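Local coordinates for protein glucose-6-phosphate isomerase (Chlamydia trachomatis D/UW-3/CX, PDB 6OTU) that catalyses the reversible isomerization of glucose-6-phosphate to fructose-6-phosphate, at residues 301-306 with 310-315; 400-405 with 477-482; 85-88 with 92-95; 61-66 with 321-326. One frame throughout, in Å; residues are numbered along the deposited sequence.

Interaction 1 of 4, residues 301-306 with 310-315; sequences DAHALT and RENLPL
Asn312 ND2 is gripped by two backbone carbonyls of the turn at 303-306. Asn312 ND2 donates to Thr306 O at 2.8 Å, almost perfectly straight, within the amide plane and onto a lone pair of that oxygen. A second bond, from Asn312 ND2 to Ala304 O at 3.0 Å, is more bent and comes from above the carbonyl plane. With CG anti to the backbone N (chi1 -177°), the amide reaches across to the turn, while Asn312 OD1 accepts from Leu315 N at 3.0 Å. Asparagine suits this place because one small planar group donates and accepts at once: it is the N-cap of helix 313-327 and also ties that helix to the turn that follows helix 287-303. The connection begins with a type I beta turn from His303 to Thr306, in which His303 O receives both the backbone N and OG1 of Thr306. His303 makes the remaining cross-link. Its chi1 of 164° swings the imidazole toward the next helix, where His303 NE2 accepts from Leu313 N at 2.9 Å with an N-H...N angle of 174°, near the ring plane; this implies that NE2 is unprotonated and the ring proton probably sits on ND1. Pro314 CD lies at the same ring's edge, and proline fits the first turn of a helix, where its missing N-H costs no helical bond. Small Ala304 lets its CB rest on Pro314 CG at 3.8 Å. On the more exposed side, Thr306 CG2 lies 3.9 Å from Glu311 CB, the side chains crossing at about a right angle.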
loop_
_atom_site.group_PDB
_atom_site.type_symbol
_atom_site.label_atom_id
_atom_site.label_comp_id
_atom_site.label_asym_id
_atom_site.label_seq_id
_atom_site.Cartn_x
_atom_site.Cartn_y
_atom_site.Cartn_z
ATOM N N ASP A 301 -8.280 -3.240 -25.339
ATOM C CA ASP A 301 -7.447 -4.049 -26.229
ATOM C C ASP A 301 -7.488 -3.518 -27.658
ATOM O O ASP A 301 -6.449 -3.376 -28.310
ATOM C CB ASP A 301 -7.896 -5.512 -26.218
ATOM C CG ASP A 301 -7.769 -6.168 -24.847
ATOM O OD1 ASP A 301 -7.111 -5.591 -23.951
ATOM O OD2 ASP A 301 -8.358 -7.257 -24.669
ATOM N N ALA A 302 -8.687 -3.233 -28.172
ATOM C CA ALA A 302 -8.766 -2.727 -29.537
ATOM C C ALA A 302 -8.194 -1.317 -29.633
ATOM O O ALA A 302 -7.503 -0.983 -30.602
ATOM C CB ALA A 302 -10.212 -2.767 -30.030
ATOM N N HIS A 303 -8.441 -0.489 -28.616
ATOM C CA HIS A 303 -8.004 0.902 -28.661
ATOM C C HIS A 303 -6.486 1.022 -28.583
ATOM O O HIS A 303 -5.918 1.974 -29.136
ATOM C CB HIS A 303 -8.679 1.681 -27.530
ATOM C CG HIS A 303 -8.037 3.002 -27.220
ATOM N ND1 HIS A 303 -8.302 4.149 -27.939
ATOM C CD2 HIS A 303 -7.167 3.360 -26.246
ATOM C CE1 HIS A 303 -7.604 5.150 -27.432
ATOM N NE2 HIS A 303 -6.903 4.696 -26.408
ATOM N N ALA A 304 -5.815 0.062 -27.923
ATOM C CA ALA A 304 -4.366 0.106 -27.720
ATOM C C ALA A 304 -3.562 -0.094 -29.003
ATOM O O ALA A 304 -2.330 0.049 -28.959
ATOM C CB ALA A 304 -3.937 -0.949 -26.700
ATOM N N LEU A 305 -4.216 -0.433 -30.124
ATOM C CA LEU A 305 -3.581 -0.525 -31.434
ATOM C C LEU A 305 -3.536 0.809 -32.172
ATOM O O LEU A 305 -3.056 0.856 -33.315
ATOM C CB LEU A 305 -4.306 -1.549 -32.326
ATOM C CG LEU A 305 -4.186 -3.056 -32.075
ATOM C CD1 LEU A 305 -2.772 -3.461 -31.657
ATOM C CD2 LEU A 305 -5.203 -3.508 -31.056
ATOM N N THR A 306 -4.044 1.874 -31.562
ATOM C CA THR A 306 -4.048 3.192 -32.182
ATOM C C THR A 306 -2.620 3.712 -32.317
ATOM O O THR A 306 -1.928 3.867 -31.311
ATOM C CB THR A 306 -4.897 4.153 -31.352
ATOM O OG1 THR A 306 -6.238 3.651 -31.272
ATOM C CG2 THR A 306 -4.897 5.562 -31.957
ATOM N N ARG A 310 -0.489 10.235 -28.934
ATOM C CA ARG A 310 -1.400 11.209 -28.348
ATOM C C ARG A 310 -2.861 10.779 -28.447
ATOM O O ARG A 310 -3.699 11.307 -27.705
ATOM C CB ARG A 310 -1.190 12.588 -28.988
ATOM C CG ARG A 310 -0.030 13.393 -28.335
ATOM C CD ARG A 310 0.127 14.823 -28.882
ATOM N NE ARG A 310 -0.760 15.798 -28.236
ATOM C CZ ARG A 310 -1.984 16.100 -28.671
ATOM N NH1 ARG A 310 -2.476 15.506 -29.754
ATOM N NH2 ARG A 310 -2.725 16.993 -28.029
ATOM N N GLU A 311 -3.193 9.822 -29.316
ATOM C CA GLU A 311 -4.567 9.337 -29.420
ATOM C C GLU A 311 -4.779 7.958 -28.784
ATOM O O GLU A 311 -5.791 7.315 -29.075
ATOM C CB GLU A 311 -5.001 9.305 -30.881
ATOM C CG GLU A 311 -5.047 10.664 -31.529
ATOM C CD GLU A 311 -5.223 10.583 -33.038
ATOM O OE1 GLU A 311 -5.481 9.468 -33.565
ATOM O OE2 GLU A 311 -5.103 11.641 -33.697
ATOM N N ASN A 312 -3.879 7.516 -27.891
ATOM C CA ASN A 312 -3.835 6.134 -27.397
ATOM C C ASN A 312 -3.579 6.165 -25.885
ATOM O O ASN A 312 -2.482 6.524 -25.446
ATOM C CB ASN A 312 -2.743 5.347 -28.145
ATOM C CG ASN A 312 -2.660 3.863 -27.742
ATOM O OD1 ASN A 312 -2.841 3.512 -26.573
ATOM N ND2 ASN A 312 -2.314 2.998 -28.708
ATOM N N LEU A 313 -4.584 5.782 -25.085
ATOM C CA LEU A 313 -4.472 5.937 -23.634
ATOM C C LEU A 313 -3.316 5.129 -23.046
ATOM O O LEU A 313 -2.398 5.736 -22.470
ATOM C CB LEU A 313 -5.824 5.619 -22.983
ATOM C CG LEU A 313 -6.945 6.626 -23.291
ATOM C CD1 LEU A 313 -8.291 6.032 -22.994
ATOM C CD2 LEU A 313 -6.747 7.937 -22.511
ATOM N N PRO A 314 -3.253 3.796 -23.191
ATOM C CA PRO A 314 -2.137 3.073 -22.565
ATOM C C PRO A 314 -0.774 3.415 -23.151
ATOM O O PRO A 314 0.219 3.406 -22.413
ATOM C CB PRO A 314 -2.507 1.600 -22.779
ATOM C CG PRO A 314 -3.403 1.590 -23.938
ATOM C CD PRO A 314 -4.162 2.874 -23.900
ATOM N N LEU A 315 -0.701 3.759 -24.435
ATOM C CA LEU A 315 0.578 4.119 -25.035
ATOM C C LEU A 315 1.077 5.467 -24.521
ATOM O O LEU A 315 2.273 5.633 -24.266
ATOM C CB LEU A 315 0.454 4.144 -26.562
ATOM C CG LEU A 315 1.797 4.342 -27.269
ATOM C CD1 LEU A 315 2.787 3.288 -26.772
ATOM C CD2 LEU A 315 1.640 4.276 -28.781
#

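Interaction 2 of 4, residues 400-405 with 477-482; sequences PVEFIG and EHKFAF
Glu402 OE2 and Lys479 NZ form a salt bridge, the two side chains spanning the space between strand 401-406 of the mixed sheet and helix 466-487. The modelled separation of Glu402 OE2 and Lys479 NZ, 2.4 Å, is too short to be taken literally, so the pairing is sounder than the exact length. A water bridges the same two groups: it donates to Glu402 OE1 at 3.1 Å and accepts from Lys479 NZ at 3.0 Å, so both carboxylate oxygens are linked to the ammonium group, one directly and one through the water. Two long side chains are needed here, because the nearest backbones, at Glu402 CA and Lys479 CA, stand 12.4 Å apart. They approach from opposite directions, and lysine covers its share with a fully extended chain, CG anti to the backbone N (chi1 172°). In the next shell, Tyr476 OH, from the same helix as the lysine, holds Glu402 OE1 by a hydrogen bond. Thr333 and Val335 of the neighbouring strand touch the glutamate's side chain, and Ser317 of helix 313-327 touches the lysine. The bridging water also sits at the edge of the Phe480 ring, in its plane.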
loop_
_atom_site.group_PDB
_atom_site.type_symbol
_atom_site.label_atom_id
_atom_site.label_comp_id
_atom_site.label_asym_id
_atom_site.label_seq_id
_atom_site.Cartn_x
_atom_site.Cartn_y
_atom_site.Cartn_z
ATOM N N PRO A 400 6.122 11.317 -9.071
ATOM C CA PRO A 400 5.049 11.470 -10.078
ATOM C C PRO A 400 3.772 10.741 -9.660
ATOM O O PRO A 400 3.820 9.629 -9.129
ATOM C CB PRO A 400 5.647 10.836 -11.343
ATOM C CG PRO A 400 7.156 10.709 -11.047
ATOM C CD PRO A 400 7.305 10.599 -9.572
ATOM N N VAL A 401 2.623 11.367 -9.915
ATOM C CA VAL A 401 1.334 10.852 -9.462
ATOM C C VAL A 401 0.439 10.557 -10.661
ATOM O O VAL A 401 0.395 11.326 -11.626
ATOM C CB VAL A 401 0.625 11.835 -8.499
ATOM C CG1 VAL A 401 -0.868 11.506 -8.360
ATOM C CG2 VAL A 401 1.270 11.806 -7.148
ATOM N N GLU A 402 -0.288 9.454 -10.575
ATOM C CA GLU A 402 -1.383 9.119 -11.470
ATOM C C GLU A 402 -2.681 9.210 -10.666
ATOM O O GLU A 402 -2.990 8.322 -9.867
ATOM C CB GLU A 402 -1.185 7.728 -12.076
ATOM C CG GLU A 402 0.077 7.605 -12.947
ATOM C CD GLU A 402 0.308 6.197 -13.497
ATOM O OE1 GLU A 402 -0.135 5.205 -12.878
ATOM O OE2 GLU A 402 0.935 6.082 -14.567
ATOM N N PHE A 403 -3.440 10.282 -10.883
ATOM C CA PHE A 403 -4.733 10.447 -10.224
ATOM C C PHE A 403 -5.800 9.690 -10.988
ATOM O O PHE A 403 -5.854 9.749 -12.223
ATOM C CB PHE A 403 -5.147 11.926 -10.161
ATOM C CG PHE A 403 -4.368 12.740 -9.180
ATOM C CD1 PHE A 403 -4.518 12.538 -7.812
ATOM C CD2 PHE A 403 -3.463 13.696 -9.620
ATOM C CE1 PHE A 403 -3.784 13.286 -6.893
ATOM C CE2 PHE A 403 -2.735 14.462 -8.706
ATOM C CZ PHE A 403 -2.899 14.253 -7.337
ATOM N N ILE A 404 -6.681 9.014 -10.257
ATOM C CA ILE A 404 -7.836 8.373 -10.872
ATOM C C ILE A 404 -9.094 8.861 -10.178
ATOM O O ILE A 404 -9.199 8.765 -8.952
ATOM C CB ILE A 404 -7.750 6.836 -10.805
ATOM C CG1 ILE A 404 -6.381 6.366 -11.304
ATOM C CG2 ILE A 404 -8.910 6.221 -11.592
ATOM C CD1 ILE A 404 -6.260 4.861 -11.519
ATOM N N GLY A 405 -10.062 9.346 -10.961
ATOM C CA GLY A 405 -11.278 9.879 -10.388
ATOM C C GLY A 405 -12.512 9.668 -11.240
ATOM O O GLY A 405 -12.450 9.239 -12.401
ATOM N N GLU A 477 -2.746 -2.986 -17.859
ATOM C CA GLU A 477 -2.074 -4.132 -18.468
ATOM C C GLU A 477 -1.291 -3.696 -19.700
ATOM O O GLU A 477 -0.124 -4.053 -19.861
ATOM C CB GLU A 477 -3.082 -5.233 -18.827
ATOM C CG GLU A 477 -3.721 -5.880 -17.599
ATOM C CD GLU A 477 -4.672 -7.015 -17.936
ATOM O OE1 GLU A 477 -5.030 -7.185 -19.133
ATOM O OE2 GLU A 477 -5.049 -7.757 -16.997
ATOM N N HIS A 478 -1.901 -2.871 -20.553
ATOM C CA HIS A 478 -1.211 -2.450 -21.768
ATOM C C HIS A 478 -0.174 -1.360 -21.514
ATOM O O HIS A 478 0.867 -1.346 -22.188
ATOM C CB HIS A 478 -2.238 -2.014 -22.808
ATOM C CG HIS A 478 -3.100 -3.149 -23.238
ATOM N ND1 HIS A 478 -2.597 -4.423 -23.384
ATOM C CD2 HIS A 478 -4.426 -3.234 -23.482
ATOM C CE1 HIS A 478 -3.573 -5.239 -23.736
ATOM N NE2 HIS A 478 -4.692 -4.542 -23.807
ATOM N N LYS A 479 -0.425 -0.459 -20.557
ATOM C CA LYS A 479 0.611 0.478 -20.132
ATOM C C LYS A 479 1.906 -0.252 -19.802
ATOM O O LYS A 479 2.978 0.103 -20.299
ATOM C CB LYS A 479 0.157 1.288 -18.913
ATOM C CG LYS A 479 1.304 2.125 -18.357
ATOM C CD LYS A 479 1.017 2.722 -17.003
ATOM C CE LYS A 479 2.083 3.748 -16.660
ATOM N NZ LYS A 479 2.035 4.097 -15.226
ATOM N N PHE A 480 1.822 -1.279 -18.956
ATOM C CA PHE A 480 3.033 -1.973 -18.527
ATOM C C PHE A 480 3.650 -2.761 -19.678
ATOM O O PHE A 480 4.879 -2.816 -19.811
ATOM C CB PHE A 480 2.710 -2.875 -17.335
ATOM C CG PHE A 480 2.189 -2.116 -16.138
ATOM C CD1 PHE A 480 2.806 -0.948 -15.718
ATOM C CD2 PHE A 480 1.081 -2.562 -15.438
ATOM C CE1 PHE A 480 2.322 -0.233 -14.615
ATOM C CE2 PHE A 480 0.597 -1.854 -14.330
ATOM C CZ PHE A 480 1.214 -0.699 -13.923
ATOM N N ALA A 481 2.808 -3.355 -20.532
ATOM C CA ALA A 481 3.304 -4.044 -21.721
ATOM C C ALA A 481 4.042 -3.088 -22.650
ATOM O O ALA A 481 5.105 -3.424 -23.186
ATOM C CB ALA A 481 2.142 -4.718 -22.466
ATOM N N PHE A 482 3.481 -1.893 -22.871
ATOM C CA PHE A 482 4.147 -0.933 -23.739
ATOM C C PHE A 482 5.481 -0.506 -23.134
ATOM O O PHE A 482 6.477 -0.366 -23.853
ATOM C CB PHE A 482 3.245 0.275 -24.001
ATOM C CG PHE A 482 2.249 0.089 -25.140
ATOM C CD1 PHE A 482 2.660 -0.374 -26.382
ATOM C CD2 PHE A 482 0.903 0.415 -24.964
ATOM C CE1 PHE A 482 1.755 -0.530 -27.428
ATOM C CE2 PHE A 482 -0.009 0.263 -26.010
ATOM C CZ PHE A 482 0.419 -0.207 -27.241
HETATM O O HOH W 1 2.059 2.984 -12.469
#

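Interaction 3 of 4, residues 85-88 with 92-95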
loop_
_atom_site.group_PDB
_atom_site.type_symbol
_atom_site.label_atom_id
_atom_site.label_comp_id
_atom_site.label_asym_id
_atom_site.label_seq_id
_atom_site.Cartn_x
_atom_site.Cartn_y
_atom_site.Cartn_z
ATOM N N GLU A 85 0.472 -5.744 -31.446
ATOM C CA GLU A 85 -0.220 -6.648 -32.358
ATOM C C GLU A 85 0.294 -8.066 -32.196
ATOM O O GLU A 85 -0.487 -9.004 -31.998
ATOM C CB GLU A 85 -0.030 -6.202 -33.802
ATOM C CG GLU A 85 -0.830 -5.016 -34.213
ATOM C CD GLU A 85 -0.716 -4.774 -35.701
ATOM O OE1 GLU A 85 -1.064 -5.702 -36.473
ATOM O OE2 GLU A 85 -0.262 -3.670 -36.091
ATOM N N CYS A 86 1.618 -8.231 -32.281
ATOM C CA CYS A 86 2.237 -9.546 -32.159
ATOM C C CYS A 86 1.762 -10.252 -30.895
ATOM O O CYS A 86 1.356 -11.420 -30.941
ATOM C CB CYS A 86 3.768 -9.404 -32.186
ATOM S SG CYS A 86 4.463 -9.344 -33.902
ATOM N N MET A 87 1.762 -9.534 -29.764
ATOM C CA MET A 87 1.265 -10.094 -28.509
ATOM C C MET A 87 -0.183 -10.543 -28.650
ATOM O O MET A 87 -0.529 -11.695 -28.334
ATOM C CB MET A 87 1.397 -9.056 -27.389
ATOM C CG MET A 87 1.111 -9.596 -26.003
ATOM S SD MET A 87 0.979 -8.332 -24.697
ATOM C CE MET A 87 -0.708 -7.747 -24.952
ATOM N N GLN A 88 -1.045 -9.646 -29.154
ATOM C CA GLN A 88 -2.467 -9.960 -29.236
ATOM C C GLN A 88 -2.762 -11.024 -30.287
ATOM O O GLN A 88 -3.769 -11.736 -30.176
ATOM C CB GLN A 88 -3.274 -8.696 -29.534
ATOM C CG GLN A 88 -3.311 -7.677 -28.387
ATOM C CD GLN A 88 -4.340 -6.586 -28.634
ATOM O OE1 GLN A 88 -5.440 -6.850 -29.129
ATOM N NE2 GLN A 88 -3.979 -5.356 -28.310
ATOM N N ILE A 92 5.217 -15.491 -29.971
ATOM C CA ILE A 92 5.983 -15.911 -28.795
ATOM C C ILE A 92 6.688 -14.713 -28.160
ATOM O O ILE A 92 7.863 -14.449 -28.441
ATOM C CB ILE A 92 7.001 -17.009 -29.165
ATOM C CG1 ILE A 92 6.327 -18.109 -29.990
ATOM C CG2 ILE A 92 7.645 -17.583 -27.910
ATOM C CD1 ILE A 92 5.443 -19.030 -29.164
ATOM N N MET A 93 5.996 -13.993 -27.279
ATOM C CA MET A 93 6.597 -12.832 -26.637
ATOM C C MET A 93 7.257 -13.157 -25.299
ATOM O O MET A 93 8.126 -12.404 -24.846
ATOM C CB MET A 93 5.539 -11.734 -26.445
ATOM C CG MET A 93 4.734 -11.406 -27.709
ATOM S SD MET A 93 5.704 -10.579 -29.000
ATOM C CE MET A 93 6.174 -9.061 -28.153
ATOM N N ASN A 94 6.883 -14.254 -24.658
ATOM C CA ASN A 94 7.462 -14.629 -23.368
ATOM C C ASN A 94 8.668 -15.517 -23.658
ATOM O O ASN A 94 8.564 -16.742 -23.691
ATOM C CB ASN A 94 6.409 -15.327 -22.516
ATOM C CG ASN A 94 6.941 -15.807 -21.195
ATOM O OD1 ASN A 94 8.072 -15.506 -20.823
ATOM N ND2 ASN A 94 6.113 -16.542 -20.455
ATOM N N ARG A 95 9.826 -14.904 -23.892
ATOM C CA ARG A 95 11.019 -15.708 -24.125
ATOM C C ARG A 95 12.264 -14.843 -24.017
ATOM O O ARG A 95 12.221 -13.627 -24.212
ATOM C CB ARG A 95 10.979 -16.394 -25.491
ATOM C CG ARG A 95 11.109 -15.456 -26.660
ATOM C CD ARG A 95 11.247 -16.254 -27.958
ATOM N NE ARG A 95 12.415 -17.136 -27.973
ATOM C CZ ARG A 95 13.418 -17.023 -28.839
ATOM N NH1 ARG A 95 13.391 -16.063 -29.757
ATOM N NH2 ARG A 95 14.444 -17.872 -28.791
#
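A small apolar contact joins the last turns of helix 80-89 to the loop that follows it, with Met93 folding back onto Cys86 and Met87. The thioether chain of Met93 does the touching. Met93 SD lies 3.9 Å from Cys86 CB, while Met93 CG rests 3.8 Å from Met87 CA and 4.1 Å from Met87 CB, so the chain lies against the helix backbone as much as against side chains. Bends at chi2 (-69°) and chi3 (-62°) curl the methionine into a compact hook. A flexible, unbranched residue suits such a place, since it can mould itself to the helix surface without needing a polar partner. In the loop just after the helix, Met93 turns its side chain against the helix's last turns, only a few residues on. Just beyond, Asn94 is the centre of an inverse gamma turn, and its side-chain amide is held by Glu102 and Asn490. Met87 contributes mainly through CA and CB, because its first torsion places CG anti to the backbone N (chi1 -171°) and its far end leads away from the loop. There it meets His478 and Phe485 of helix 466-487. Phe485 also touches Met93, so it is a partner common to both methionines. The Cys86 side of the contact is exposed, whereas Met87 is buried. The side chain of Met87 is about 13 Å from a bound glucose-6-phosphate.

Interaction 4 of 4, residues 61-66 with 321-326; sequences ERVDDR and GVWNRN
Asn324 ND2 donates to Glu61 OE1 at 3.1 Å, with an N-H...O angle of 160°, meeting the oxygen on its syn side and tilted somewhat from the carboxylate plane. The two side chains cross at about a right angle, their flat groups 35° apart. A water completes the arrangement: it donates to Glu61 OE1 at 2.9 Å and to Asn324 OD1 at 2.8 Å, and accepts from the backbone at Arg62 N. Glu61 OE1 is therefore held by two donors. Glutamate and asparagine suit this buried spot because the carboxylate accepts from both amide and water, and the amide can donate and accept at once; the glutamate chain is bent at chi2. The contact ties the approach to helix 65-77 to helix 313-327, parts of the chain some 255 residues apart. In that approach Arg62 is the centre of an inverse gamma turn, and Asp64 is the N-cap of helix 65-77, its OD1 accepting from Cys67 N. The turn presents Arg62 O to the indole of Trp323; Trp323 NE1 donates to Arg62 O at 2.8 Å, though at 125° the bond is weak. The guanidinium of Arg62 leads away, its NE bound to Ile31 O. Val63 CG1 lies over one face of the indole, 3.6 Å from the centroid of the five-membered ring, in a CH-pi contact. Tryptophan is apt here, since one flat group offers both an N-H and a broad apolar face. Leu23 of helix 18-26 also packs against the indole.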
loop_
_atom_site.group_PDB
_atom_site.type_symbol
_atom_site.label_atom_id
_atom_site.label_comp_id
_atom_site.label_asym_id
_atom_site.label_seq_id
_atom_site.Cartn_x
_atom_site.Cartn_y
_atom_site.Cartn_z
ATOM N N GLU A 61 1.935 17.281 -16.357
ATOM C CA GLU A 61 3.215 16.604 -16.558
ATOM C C GLU A 61 4.205 17.587 -17.166
ATOM O O GLU A 61 3.820 18.518 -17.875
ATOM C CB GLU A 61 3.082 15.396 -17.492
ATOM C CG GLU A 61 2.089 14.330 -17.056
ATOM C CD GLU A 61 2.693 13.314 -16.127
ATOM O OE1 GLU A 61 3.898 13.434 -15.802
ATOM O OE2 GLU A 61 1.954 12.401 -15.699
ATOM N N ARG A 62 5.491 17.380 -16.876
ATOM C CA ARG A 62 6.553 18.273 -17.355
ATOM C C ARG A 62 6.930 17.909 -18.793
ATOM O O ARG A 62 8.037 17.453 -19.094
ATOM C CB ARG A 62 7.762 18.209 -16.432
ATOM C CG ARG A 62 7.475 18.654 -15.008
ATOM C CD ARG A 62 8.759 18.889 -14.216
ATOM N NE ARG A 62 9.420 20.137 -14.575
ATOM C CZ ARG A 62 10.549 20.565 -14.020
ATOM N NH1 ARG A 62 11.137 19.823 -13.092
ATOM N NH2 ARG A 62 11.094 21.722 -14.392
ATOM N N VAL A 63 5.976 18.124 -19.698
ATOM C CA VAL A 63 6.156 17.820 -21.115
ATOM C C VAL A 63 5.617 18.983 -21.941
ATOM O O VAL A 63 4.642 19.639 -21.554
ATOM C CB VAL A 63 5.470 16.489 -21.504
ATOM C CG1 VAL A 63 6.186 15.309 -20.851
ATOM C CG2 VAL A 63 3.993 16.497 -21.120
ATOM N N ASP A 64 6.279 19.259 -23.061
ATOM C CA ASP A 64 5.833 20.229 -24.054
ATOM C C ASP A 64 5.802 19.535 -25.414
ATOM O O ASP A 64 6.101 18.339 -25.526
ATOM C CB ASP A 64 6.730 21.479 -24.064
ATOM C CG ASP A 64 8.219 21.143 -24.248
ATOM O OD1 ASP A 64 8.533 20.020 -24.689
ATOM O OD2 ASP A 64 9.081 22.009 -23.973
ATOM N N ASP A 65 5.448 20.301 -26.459
ATOM C CA ASP A 65 5.205 19.702 -27.771
ATOM C C ASP A 65 6.459 19.034 -28.337
ATOM O O ASP A 65 6.377 17.965 -28.958
ATOM C CB ASP A 65 4.665 20.779 -28.722
ATOM C CG ASP A 65 3.235 21.184 -28.375
ATOM O OD1 ASP A 65 2.641 20.546 -27.467
ATOM O OD2 ASP A 65 2.698 22.117 -28.996
ATOM N N ARG A 66 7.628 19.653 -28.135
ATOM C CA ARG A 66 8.896 19.066 -28.568
ATOM C C ARG A 66 9.093 17.685 -27.959
ATOM O O ARG A 66 9.413 16.714 -28.656
ATOM C CB ARG A 66 10.043 20.001 -28.171
ATOM C CG ARG A 66 11.425 19.585 -28.635
ATOM C CD ARG A 66 12.461 20.714 -28.490
ATOM N NE ARG A 66 12.737 21.052 -27.092
ATOM C CZ ARG A 66 13.950 21.049 -26.548
ATOM N NH1 ARG A 66 15.002 20.719 -27.289
ATOM N NH2 ARG A 66 14.111 21.376 -25.269
ATOM N N GLY A 321 5.259 7.723 -18.512
ATOM C CA GLY A 321 5.982 7.048 -17.436
ATOM C C GLY A 321 7.461 6.896 -17.746
ATOM O O GLY A 321 8.310 7.094 -16.876
ATOM N N VAL A 322 7.783 6.556 -18.999
ATOM C CA VAL A 322 9.173 6.432 -19.436
ATOM C C VAL A 322 9.880 7.779 -19.335
ATOM O O VAL A 322 11.042 7.858 -18.914
ATOM C CB VAL A 322 9.224 5.869 -20.874
ATOM C CG1 VAL A 322 10.574 6.125 -21.526
ATOM C CG2 VAL A 322 8.850 4.390 -20.900
ATOM N N TRP A 323 9.181 8.861 -19.711
ATOM C CA TRP A 323 9.710 10.215 -19.520
ATOM C C TRP A 323 10.053 10.468 -18.061
ATOM O O TRP A 323 11.173 10.873 -17.737
ATOM C CB TRP A 323 8.704 11.247 -20.027
ATOM C CG TRP A 323 9.032 12.691 -19.738
ATOM C CD1 TRP A 323 8.381 13.521 -18.862
ATOM C CD2 TRP A 323 10.045 13.501 -20.373
ATOM N NE1 TRP A 323 8.935 14.775 -18.896
ATOM C CE2 TRP A 323 9.958 14.795 -19.810
ATOM C CE3 TRP A 323 11.026 13.251 -21.346
ATOM C CZ2 TRP A 323 10.819 15.837 -20.178
ATOM C CZ3 TRP A 323 11.885 14.295 -21.716
ATOM C CH2 TRP A 323 11.769 15.570 -21.133
ATOM N N ASN A 324 9.113 10.195 -17.159
ATOM C CA ASN A 324 9.377 10.421 -15.744
ATOM C C ASN A 324 10.464 9.488 -15.217
ATOM O O ASN A 324 11.361 9.920 -14.487
ATOM C CB ASN A 324 8.084 10.245 -14.945
ATOM C CG ASN A 324 7.170 11.465 -15.028
ATOM O OD1 ASN A 324 7.630 12.600 -15.165
ATOM N ND2 ASN A 324 5.868 11.230 -14.944
ATOM N N ARG A 325 10.415 8.210 -15.585
ATOM C CA ARG A 325 11.312 7.235 -14.966
ATOM C C ARG A 325 12.737 7.354 -15.502
ATOM O O ARG A 325 13.681 7.556 -14.733
ATOM C CB ARG A 325 10.775 5.814 -15.177
ATOM C CG ARG A 325 11.728 4.685 -14.766
ATOM C CD ARG A 325 12.047 4.677 -13.272
ATOM N NE ARG A 325 12.357 3.322 -12.836
ATOM C CZ ARG A 325 13.323 2.976 -11.984
ATOM N NH1 ARG A 325 14.129 3.886 -11.452
ATOM N NH2 ARG A 325 13.487 1.699 -11.671
ATOM N N ASN A 326 12.910 7.223 -16.817
ATOM C CA ASN A 326 14.241 7.208 -17.421
ATOM C C ASN A 326 14.772 8.595 -17.761
ATOM O O ASN A 326 15.979 8.827 -17.675
ATOM C CB ASN A 326 14.243 6.352 -18.702
ATOM C CG ASN A 326 13.636 4.959 -18.490
ATOM O OD1 ASN A 326 12.519 4.670 -18.954
ATOM N ND2 ASN A 326 14.365 4.099 -17.785
HETATM O O HOH W 2 6.389 14.764 -16.340
#

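Interaction 4 opens first, at residue 61, and closes at 326 with interactions 3 and 1, in that order, lying within its span; interaction 2 follows at 400-482. Helix 313-327 is shared by interaction 1, at its start, and interaction 4, further along; their centres lie about 18 Å apart. Interactions 1 and 2 are the closest neighbours, with centres about 13 Å apart, joined by a probable hydrogen bond between Asp301 OD1 and His478 NE2 (2.6 Å). His478 also touches Met87, linking interaction 2 to interaction 3, and Pro400 meets Asn324 between interactions 2 and 4. Away from the catalytic residues, helices 80-89, 313-327 and 466-487 are thus joined to each other and to the mixed sheet.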